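Local coordinates for prolyl oligopeptidase (Novosphingobium capsulatum, PDB 1YR2), which probably cleaves oligopeptides on the carboxyl side of proline, and to some extent alanine, as a serine peptidase of the S9A family, at residues 239-251 against 258-271. Sequence-based numbering, arbitrary orientation.
Sequences LNYNQTVWLHRLG and QPVFATPELPKRGH
A classic beta bulge interrupts the hairpin of strands 244-249 and 258-261, where Val260 and Phe261 both face Val245. The carbonyl oxygen of Val245 takes two N-H groups from the same face of its plane, Val260 N at 2.8 Å and Phe261 N at 3.1 Å, while Val245 N returns a nearly straight bond to Phe261 O. Beyond the bulge, Leu247 and Gln258 form a hydrogen-bonded antiparallel pair through both backbone bonds. Between the bulge and that pair, Trp246 and Pro259 form a non-hydrogen-bonded pair: the proline lies across the indole, with Pro259 CB 4.0 Å from the centroid of the six-membered ring and almost on its normal, a CH-pi contact. The indole is also tied along its own strand by Trp246 NE1 to Thr244 OG1. Arg249, extended from CG to NE, brings NH1 and NH2 end-on to one oxygen, Gln258 OE1, each at 2.9 Å; that oxygen lies in the guanidinium plane, but the amide is turned 47° against it.

This hairpin supplies the outer half of one four-stranded blade of the beta-propeller domain, and strand 270-275 begins the next blade. Gln243 reaches that junction: CG stands anti to the backbone N (chi1 -174°) and the extended chain carries OE1 to His271 N, 2.7 Å away, which approaches from above the amide plane. Gln243 NE2 bonds to Phe211 O. Val245 CG2 packs on His271 CB, and the imidazole pairs with Thr263 OG1 through NE2 and with Ser286 through ND1. A water bridges Gln243 O and Thr263 N. Nearer the surface, Asn242 N donates to a lone pair of Pro267 O at 2.8 Å, and the Tyr241 ring runs alongside the Lys268 chain, with Tyr241 CE1 3.8 Å from Lys268 CG.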
loop_
_atom_site.group_PDB
_atom_site.type_symbol
_atom_site.label_atom_id
_atom_site.label_comp_id
_atom_site.label_asym_id
_atom_site.label_seq_id
_atom_site.Cartn_x
_atom_site.Cartn_y
_atom_site.Cartn_z
ATOM N N LEU A 239 14.555 27.419 -5.341
ATOM C CA LEU A 239 13.859 27.080 -6.568
ATOM C C LEU A 239 14.578 25.813 -7.060
ATOM O O LEU A 239 15.818 25.748 -7.096
ATOM C CB LEU A 239 13.903 28.261 -7.576
ATOM C CG LEU A 239 12.836 29.413 -7.602
ATOM C CD1 LEU A 239 11.359 28.923 -7.556
ATOM C CD2 LEU A 239 13.055 30.490 -6.514
ATOM N N ASN A 240 13.820 24.768 -7.353
ATOM C CA ASN A 240 14.441 23.511 -7.798
ATOM C C ASN A 240 14.863 23.561 -9.250
ATOM O O ASN A 240 14.488 22.677 -10.021
ATOM C CB ASN A 240 13.559 22.273 -7.513
ATOM C CG ASN A 240 13.050 22.235 -6.074
ATOM O OD1 ASN A 240 13.766 22.603 -5.130
ATOM N ND2 ASN A 240 11.789 21.834 -5.904
ATOM N N TYR A 241 15.650 24.577 -9.621
ATOM C CA TYR A 241 16.264 24.617 -10.969
ATOM C C TYR A 241 17.744 24.251 -11.036
ATOM O O TYR A 241 18.518 24.477 -10.114
ATOM C CB TYR A 241 16.080 26.005 -11.649
ATOM C CG TYR A 241 14.626 26.465 -11.702
ATOM C CD1 TYR A 241 13.597 25.559 -11.934
ATOM C CD2 TYR A 241 14.283 27.800 -11.495
ATOM C CE1 TYR A 241 12.247 25.970 -11.971
ATOM C CE2 TYR A 241 12.951 28.216 -11.513
ATOM C CZ TYR A 241 11.938 27.277 -11.754
ATOM O OH TYR A 241 10.630 27.663 -11.785
ATOM N N ASN A 242 18.129 23.720 -12.190
ATOM C CA ASN A 242 19.524 23.476 -12.514
ATOM C C ASN A 242 20.219 22.462 -11.604
ATOM O O ASN A 242 21.401 22.593 -11.282
ATOM C CB ASN A 242 20.287 24.801 -12.577
ATOM C CG ASN A 242 19.881 25.614 -13.787
ATOM O OD1 ASN A 242 19.993 25.141 -14.920
ATOM N ND2 ASN A 242 19.430 26.815 -13.559
ATOM N N GLN A 243 19.488 21.420 -11.244
ATOM C CA GLN A 243 20.098 20.334 -10.532
ATOM C C GLN A 243 21.292 19.757 -11.338
ATOM O O GLN A 243 21.241 19.608 -12.574
ATOM C CB GLN A 243 19.073 19.238 -10.265
ATOM C CG GLN A 243 19.646 18.116 -9.385
ATOM C CD GLN A 243 18.614 17.045 -9.007
ATOM O OE1 GLN A 243 17.850 16.578 -9.865
ATOM N NE2 GLN A 243 18.575 16.684 -7.700
ATOM N N THR A 244 22.381 19.474 -10.661
ATOM C CA THR A 244 23.604 18.968 -11.320
ATOM C C THR A 244 24.196 17.757 -10.595
ATOM O O THR A 244 24.065 17.643 -9.399
ATOM C CB THR A 244 24.661 20.077 -11.509
ATOM O OG1 THR A 244 24.955 20.680 -10.253
ATOM C CG2 THR A 244 24.104 21.211 -12.306
ATOM N N VAL A 245 24.780 16.844 -11.359
ATOM C CA VAL A 245 25.424 15.638 -10.841
ATOM C C VAL A 245 26.917 15.951 -10.701
ATOM O O VAL A 245 27.497 16.486 -11.631
ATOM C CB VAL A 245 25.204 14.447 -11.766
ATOM C CG1 VAL A 245 25.888 13.177 -11.190
ATOM C CG2 VAL A 245 23.769 14.200 -11.963
ATOM N N TRP A 246 27.467 15.690 -9.511
ATOM C CA TRP A 246 28.881 15.864 -9.155
ATOM C C TRP A 246 29.484 14.588 -8.578
ATOM O O TRP A 246 28.751 13.688 -8.125
ATOM C CB TRP A 246 29.022 16.952 -8.111
ATOM C CG TRP A 246 28.600 18.289 -8.534
ATOM C CD1 TRP A 246 27.307 18.741 -8.767
ATOM C CD2 TRP A 246 29.460 19.413 -8.782
ATOM N NE1 TRP A 246 27.336 20.066 -9.141
ATOM C CE2 TRP A 246 28.632 20.511 -9.135
ATOM C CE3 TRP A 246 30.866 19.607 -8.730
ATOM C CZ2 TRP A 246 29.153 21.775 -9.446
ATOM C CZ3 TRP A 246 31.374 20.843 -9.033
ATOM C CH2 TRP A 246 30.521 21.924 -9.394
ATOM N N LEU A 247 30.822 14.558 -8.550
ATOM C CA LEU A 247 31.607 13.445 -8.019
ATOM C C LEU A 247 32.404 14.002 -6.855
ATOM O O LEU A 247 33.174 14.959 -7.002
ATOM C CB LEU A 247 32.542 12.840 -9.062
ATOM C CG LEU A 247 33.416 11.665 -8.635
ATOM C CD1 LEU A 247 32.507 10.453 -8.379
ATOM C CD2 LEU A 247 34.461 11.352 -9.678
ATOM N N HIS A 248 32.227 13.392 -5.697
ATOM C CA HIS A 248 33.041 13.718 -4.547
ATOM C C HIS A 248 34.120 12.659 -4.327
ATOM O O HIS A 248 33.808 11.465 -4.183
ATOM C CB HIS A 248 32.200 13.819 -3.271
ATOM C CG HIS A 248 33.018 14.086 -2.052
ATOM N ND1 HIS A 248 33.743 15.242 -1.899
ATOM C CD2 HIS A 248 33.271 13.328 -0.948
ATOM C CE1 HIS A 248 34.381 15.209 -0.737
ATOM N NE2 HIS A 248 34.128 14.054 -0.150
ATOM N N ARG A 249 35.363 13.110 -4.193
ATOM C CA ARG A 249 36.468 12.205 -3.822
ATOM C C ARG A 249 36.756 12.222 -2.332
ATOM O O ARG A 249 36.895 13.257 -1.720
ATOM C CB ARG A 249 37.713 12.514 -4.656
ATOM C CG ARG A 249 37.510 12.083 -6.137
ATOM C CD ARG A 249 38.747 12.309 -6.994
ATOM N NE ARG A 249 38.551 11.893 -8.381
ATOM C CZ ARG A 249 38.147 12.697 -9.349
ATOM N NH1 ARG A 249 37.866 13.981 -9.120
ATOM N NH2 ARG A 249 38.028 12.209 -10.560
ATOM N N LEU A 250 36.787 11.053 -1.727
ATOM C CA LEU A 250 36.768 10.996 -0.282
ATOM C C LEU A 250 38.104 11.538 0.209
ATOM O O LEU A 250 39.104 11.295 -0.422
ATOM C CB LEU A 250 36.522 9.554 0.184
ATOM C CG LEU A 250 35.105 9.066 0.449
ATOM C CD1 LEU A 250 34.501 9.855 1.599
ATOM C CD2 LEU A 250 34.202 9.125 -0.798
ATOM N N GLY A 251 38.096 12.286 1.308
ATOM C CA GLY A 251 39.292 12.940 1.842
ATOM C C GLY A 251 39.620 14.310 1.271
ATOM O O GLY A 251 40.695 14.865 1.506
ATOM N N GLN A 258 34.058 17.438 -8.697
ATOM C CA GLN A 258 34.120 17.518 -10.143
ATOM C C GLN A 258 32.660 17.432 -10.711
ATOM O O GLN A 258 31.975 16.484 -10.394
ATOM C CB GLN A 258 34.906 16.300 -10.583
ATOM C CG GLN A 258 35.029 16.024 -12.099
ATOM C CD GLN A 258 35.894 14.792 -12.353
ATOM O OE1 GLN A 258 36.967 14.682 -11.763
ATOM N NE2 GLN A 258 35.407 13.841 -13.179
ATOM N N PRO A 259 32.227 18.369 -11.543
ATOM C CA PRO A 259 30.921 18.313 -12.198
ATOM C C PRO A 259 30.856 17.155 -13.195
ATOM O O PRO A 259 31.816 16.904 -13.908
ATOM C CB PRO A 259 30.818 19.653 -12.915
ATOM C CG PRO A 259 32.155 20.219 -12.943
ATOM C CD PRO A 259 33.012 19.546 -11.967
ATOM N N VAL A 260 29.755 16.420 -13.212
ATOM C CA VAL A 260 29.593 15.270 -14.109
ATOM C C VAL A 260 28.534 15.500 -15.152
ATOM O O VAL A 260 28.746 15.188 -16.326
ATOM C CB VAL A 260 29.242 14.009 -13.299
ATOM C CG1 VAL A 260 28.966 12.824 -14.230
ATOM C CG2 VAL A 260 30.394 13.669 -12.383
ATOM N N PHE A 261 27.386 16.059 -14.747
ATOM C CA PHE A 261 26.279 16.249 -15.687
ATOM C C PHE A 261 25.344 17.377 -15.285
ATOM O O PHE A 261 24.975 17.502 -14.111
ATOM C CB PHE A 261 25.440 14.977 -15.810
ATOM C CG PHE A 261 24.513 14.974 -16.997
ATOM C CD1 PHE A 261 25.019 15.009 -18.291
ATOM C CD2 PHE A 261 23.125 14.975 -16.824
ATOM C CE1 PHE A 261 24.200 15.045 -19.350
ATOM C CE2 PHE A 261 22.294 14.978 -17.924
ATOM C CZ PHE A 261 22.814 15.016 -19.162
ATOM N N ALA A 262 24.967 18.153 -16.292
ATOM C CA ALA A 262 23.969 19.197 -16.183
ATOM C C ALA A 262 23.252 19.370 -17.516
ATOM O O ALA A 262 23.802 18.995 -18.558
ATOM C CB ALA A 262 24.618 20.504 -15.776
ATOM N N THR A 263 22.052 19.964 -17.480
ATOM C CA THR A 263 21.334 20.384 -18.698
ATOM C C THR A 263 21.038 21.876 -18.638
ATOM O O THR A 263 19.959 22.276 -18.228
ATOM C CB THR A 263 20.006 19.622 -18.907
ATOM O OG1 THR A 263 19.221 19.609 -17.701
ATOM C CG2 THR A 263 20.279 18.176 -19.254
ATOM N N PRO A 264 21.985 22.689 -19.082
ATOM C CA PRO A 264 21.874 24.149 -18.927
ATOM C C PRO A 264 20.813 24.873 -19.813
ATOM O O PRO A 264 20.626 26.087 -19.649
ATOM C CB PRO A 264 23.294 24.633 -19.243
ATOM C CG PRO A 264 23.886 23.611 -20.142
ATOM C CD PRO A 264 23.252 22.280 -19.748
ATOM N N GLU A 265 20.166 24.176 -20.729
ATOM C CA GLU A 265 19.052 24.712 -21.473
ATOM C C GLU A 265 17.703 24.173 -20.954
ATOM O O GLU A 265 16.629 24.599 -21.409
ATOM C CB GLU A 265 19.288 24.415 -22.954
ATOM C CG GLU A 265 20.596 25.064 -23.458
ATOM C CD GLU A 265 20.730 25.077 -24.971
ATOM O OE1 GLU A 265 19.754 25.426 -25.660
ATOM O OE2 GLU A 265 21.820 24.770 -25.482
ATOM N N LEU A 266 17.769 23.303 -19.953
ATOM C CA LEU A 266 16.587 22.641 -19.374
ATOM C C LEU A 266 16.600 22.771 -17.852
ATOM O O LEU A 266 16.920 21.812 -17.130
ATOM C CB LEU A 266 16.588 21.175 -19.761
ATOM C CG LEU A 266 16.473 20.908 -21.262
ATOM C CD1 LEU A 266 16.708 19.422 -21.552
ATOM C CD2 LEU A 266 15.071 21.343 -21.786
ATOM N N PRO A 267 16.231 23.943 -17.349
ATOM C CA PRO A 267 16.376 24.224 -15.921
ATOM C C PRO A 267 15.495 23.423 -14.988
ATOM O O PRO A 267 15.878 23.294 -13.831
ATOM C CB PRO A 267 16.018 25.704 -15.813
ATOM C CG PRO A 267 15.107 25.974 -16.984
ATOM C CD PRO A 267 15.629 25.070 -18.083
ATOM N N LYS A 268 14.338 22.958 -15.448
ATOM C CA LYS A 268 13.412 22.195 -14.607
ATOM C C LYS A 268 13.706 20.690 -14.593
ATOM O O LYS A 268 13.111 19.928 -13.838
ATOM C CB LYS A 268 11.981 22.427 -15.054
ATOM C CG LYS A 268 11.582 23.862 -15.094
ATOM C CD LYS A 268 10.102 24.061 -15.332
ATOM C CE LYS A 268 9.755 25.521 -15.215
ATOM N NZ LYS A 268 8.550 25.737 -14.344
ATOM N N ARG A 269 14.659 20.264 -15.415
ATOM C CA ARG A 269 15.049 18.847 -15.480
ATOM C C ARG A 269 15.846 18.447 -14.232
ATOM O O ARG A 269 16.793 19.140 -13.847
ATOM C CB ARG A 269 15.917 18.665 -16.726
ATOM C CG ARG A 269 16.023 17.323 -17.297
ATOM C CD ARG A 269 14.696 16.708 -17.755
ATOM N NE ARG A 269 14.009 17.464 -18.767
ATOM C CZ ARG A 269 14.102 17.261 -20.065
ATOM N NH1 ARG A 269 14.899 16.334 -20.559
ATOM N NH2 ARG A 269 13.372 17.976 -20.888
ATOM N N GLY A 270 15.418 17.363 -13.585
ATOM C CA GLY A 270 16.107 16.737 -12.478
ATOM C C GLY A 270 16.961 15.563 -12.952
ATOM O O GLY A 270 16.654 14.946 -13.979
ATOM N N HIS A 271 18.017 15.223 -12.219
ATOM C CA HIS A 271 18.980 14.224 -12.685
ATOM C C HIS A 271 19.431 13.434 -11.480
ATOM O O HIS A 271 19.828 14.022 -10.430
ATOM C CB HIS A 271 20.220 14.878 -13.261
ATOM C CG HIS A 271 19.947 15.829 -14.384
ATOM N ND1 HIS A 271 19.488 15.407 -15.604
ATOM C CD2 HIS A 271 20.061 17.173 -14.467
ATOM C CE1 HIS A 271 19.322 16.448 -16.391
ATOM N NE2 HIS A 271 19.690 17.529 -15.734
HETATM O O HOH W 1 16.508 20.851 -11.777
HETATM O O HOH W 2 20.964 20.796 -14.926
#